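Local structure of putative NADH-flavin reductase (Lactobacillus casei ATCC 334, 3H2S) at residues 3-8 against 25-30. The protein binds NADPH in a Rossmann-type fold and is probably an oxidoreductase that uses NAD(P)H. Sequence-based numbering, arbitrary orientation.
Sequences IAVLGA and HEVLAV. With NDP (NADPH dihydro-nicotinamide-adenine-dinucleotide phosphate), chain C.
Ile3 holds CG1 beside its own backbone N (chi1 -51°) and extends from there (chi2 -178°), which carries CD1 over to His25. CD1 lies 3.8 Å from His25 CB and meets the ring obliquely at CG. Val30 keeps CG2 beside its own backbone N, and this branch meets Leu6 CD1 at 3.7 Å. The side chains of Leu6 and Val30 run alongside each other and point the same way.

Strands 3-6 and 26-30 belong to the first beta-alpha-beta unit of the NAD(P)H-binding Rossmann fold, joined by helix 11-22. They are parallel neighbours in the sheet; the axes of these short segments are 26° apart. Four backbone hydrogen bonds link them. Ile3 and Val5 use both N and O, as expected for a parallel pair. Ile3 N donates to Glu26 O almost straight in line with the carbonyl, and Leu28 N returns to Ile3 O. Val5 N then reaches Leu28 O at 2.8 Å, and Val30 N closes the ladder on Val5 O at 3.0 Å. Leu28 O also receives a CA-H contact from Ala4. On its other edge, strand 2-6 bonds to strand 65-68 through Ala4 and Leu6.

Ile3, Val5, Val27 and Ala29 share one face, where Ile3 and Val27 touch helix 11-22. Ala4, Leu6, Leu28 and Val30 share the other. Past Leu6 the chain makes a type II turn from Val5 to Ala8. This brings Ala8 CB tightly against Ala29 CB, at 3.5 Å. Gly7 has positive phi and lies against the adenosine ribose of NADPH, its CA 3.3 Å from NDP O3B. Where the strands separate, one water accepts from Gly7 N and donates to Val30 O at 2.6 Å.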
# COMPACT_ATOMS: atom_id res chain seq x y z
N ILE A 3 2.97 -12.35 -20.12
CA ILE A 3 2.67 -11.01 -19.61
C ILE A 3 1.20 -10.98 -19.20
O ILE A 3 0.31 -11.19 -20.03
CB ILE A 3 2.91 -9.91 -20.71
CG1 ILE A 3 4.31 -10.03 -21.33
CG2 ILE A 3 2.69 -8.51 -20.12
CD1 ILE A 3 4.62 -8.94 -22.39
N ALA A 4 0.95 -10.72 -17.92
CA ALA A 4 -0.41 -10.44 -17.45
C ALA A 4 -0.68 -8.95 -17.60
O ALA A 4 0.12 -8.12 -17.17
CB ALA A 4 -0.57 -10.86 -15.98
N VAL A 5 -1.81 -8.61 -18.23
CA VAL A 5 -2.18 -7.20 -18.38
C VAL A 5 -3.42 -6.90 -17.55
O VAL A 5 -4.51 -7.45 -17.80
CB VAL A 5 -2.42 -6.83 -19.85
CG1 VAL A 5 -2.83 -5.36 -19.99
CG2 VAL A 5 -1.18 -7.17 -20.69
N LEU A 6 -3.25 -6.06 -16.53
CA LEU A 6 -4.39 -5.61 -15.73
C LEU A 6 -5.01 -4.39 -16.41
O LEU A 6 -4.30 -3.53 -16.92
CB LEU A 6 -3.95 -5.24 -14.32
CG LEU A 6 -3.76 -6.31 -13.23
CD1 LEU A 6 -3.24 -7.65 -13.72
CD2 LEU A 6 -2.89 -5.76 -12.09
N GLY A 7 -6.34 -4.35 -16.50
CA GLY A 7 -6.99 -3.32 -17.29
C GLY A 7 -6.72 -3.52 -18.78
O GLY A 7 -6.68 -2.56 -19.54
N ALA A 8 -6.69 -4.78 -19.19
CA ALA A 8 -6.43 -5.17 -20.59
C ALA A 8 -7.49 -4.68 -21.59
O ALA A 8 -7.19 -4.47 -22.75
CB ALA A 8 -6.27 -6.70 -20.69
N HIS A 25 4.77 -12.31 -27.46
CA HIS A 25 4.60 -12.68 -26.06
C HIS A 25 3.24 -13.31 -25.80
O HIS A 25 2.26 -13.02 -26.50
CB HIS A 25 4.84 -11.48 -25.16
CG HIS A 25 6.24 -10.96 -25.22
ND1 HIS A 25 6.58 -9.83 -25.92
CD2 HIS A 25 7.41 -11.54 -24.86
CE1 HIS A 25 7.90 -9.67 -25.91
NE2 HIS A 25 8.43 -10.73 -25.31
N GLU A 26 3.19 -14.20 -24.81
CA GLU A 26 1.94 -14.83 -24.40
C GLU A 26 1.21 -13.90 -23.43
O GLU A 26 1.76 -13.52 -22.41
CB GLU A 26 2.22 -16.16 -23.69
CG GLU A 26 0.95 -16.91 -23.30
CD GLU A 26 1.23 -18.10 -22.41
OE1 GLU A 26 2.42 -18.46 -22.27
OE2 GLU A 26 0.27 -18.66 -21.85
N VAL A 27 0.01 -13.49 -23.80
CA VAL A 27 -0.72 -12.51 -23.00
C VAL A 27 -1.78 -13.19 -22.15
O VAL A 27 -2.50 -14.07 -22.63
CB VAL A 27 -1.38 -11.44 -23.89
CG1 VAL A 27 -2.29 -10.54 -23.05
CG2 VAL A 27 -0.29 -10.60 -24.59
N LEU A 28 -1.87 -12.77 -20.89
CA LEU A 28 -3.01 -13.10 -20.05
C LEU A 28 -3.73 -11.81 -19.69
O LEU A 28 -3.17 -10.96 -19.01
CB LEU A 28 -2.56 -13.81 -18.78
CG LEU A 28 -3.70 -14.17 -17.82
CD1 LEU A 28 -4.72 -15.10 -18.49
CD2 LEU A 28 -3.19 -14.76 -16.54
N ALA A 29 -4.93 -11.64 -20.24
CA ALA A 29 -5.73 -10.42 -20.02
C ALA A 29 -6.63 -10.62 -18.82
O ALA A 29 -7.46 -11.52 -18.81
CB ALA A 29 -6.58 -10.13 -21.24
N VAL A 30 -6.37 -9.85 -17.77
CA VAL A 30 -7.21 -9.88 -16.59
C VAL A 30 -8.35 -8.89 -16.80
O VAL A 30 -8.11 -7.70 -16.97
CB VAL A 30 -6.40 -9.47 -15.34
CG1 VAL A 30 -7.28 -9.55 -14.08
CG2 VAL A 30 -5.16 -10.37 -15.22
PA NDP C . -9.39 3.08 -19.19
O1A NDP C . -10.41 4.06 -18.55
O2A NDP C . -9.46 2.85 -20.66
O5B NDP C . -9.90 1.73 -18.31
C5B NDP C . -8.74 1.12 -17.69
C4B NDP C . -9.10 -0.35 -17.22
O4B NDP C . -9.56 -0.29 -15.89
C3B NDP C . -10.28 -0.98 -18.03
O3B NDP C . -9.80 -2.20 -18.51
C2B NDP C . -11.38 -1.18 -16.91
O2B NDP C . -12.24 -2.26 -17.06
C1B NDP C . -10.44 -1.35 -15.68
N9A NDP C . -11.17 -1.06 -14.43
C8A NDP C . -11.67 0.22 -14.08
N7A NDP C . -12.26 0.24 -12.88
C5A NDP C . -12.12 -1.09 -12.41
C6A NDP C . -12.54 -1.66 -11.20
N6A NDP C . -13.22 -0.88 -10.31
N1A NDP C . -12.52 -3.04 -11.08
C2A NDP C . -11.80 -3.72 -12.02
N3A NDP C . -11.18 -3.24 -13.14
C4A NDP C . -11.44 -1.91 -13.35
O3 NDP C . -8.07 3.88 -18.84
PN NDP C . -6.76 4.49 -19.58
O1N NDP C . -6.19 3.41 -20.53
O2N NDP C . -7.30 5.69 -20.31
O5D NDP C . -5.58 4.84 -18.51
C5D NDP C . -4.56 3.91 -18.17
C4D NDP C . -3.62 4.61 -17.17
O4D NDP C . -3.27 5.84 -17.78
C3D NDP C . -4.17 4.92 -15.75
O3D NDP C . -3.15 4.82 -14.82
C2D NDP C . -4.68 6.39 -15.95
O2D NDP C . -4.64 7.12 -14.75
C1D NDP C . -3.51 6.90 -16.88
N1N NDP C . -3.84 8.18 -17.49
C2N NDP C . -3.03 9.32 -17.07
C3N NDP C . -3.55 10.68 -17.53
C7N NDP C . -2.42 11.70 -17.51
O7N NDP C . -1.63 11.71 -16.58
N7N NDP C . -2.41 12.71 -18.46
C4N NDP C . -4.42 10.76 -18.78
C5N NDP C . -5.40 9.62 -18.92
C6N NDP C . -5.04 8.29 -18.31
P2B NDP C . -13.49 -2.18 -18.10
O1X NDP C . -12.93 -2.21 -19.57
O2X NDP C . -14.25 -3.56 -17.97
O3X NDP C . -14.35 -0.99 -17.87
O HOH W 1 -7.76 -6.10 -14.93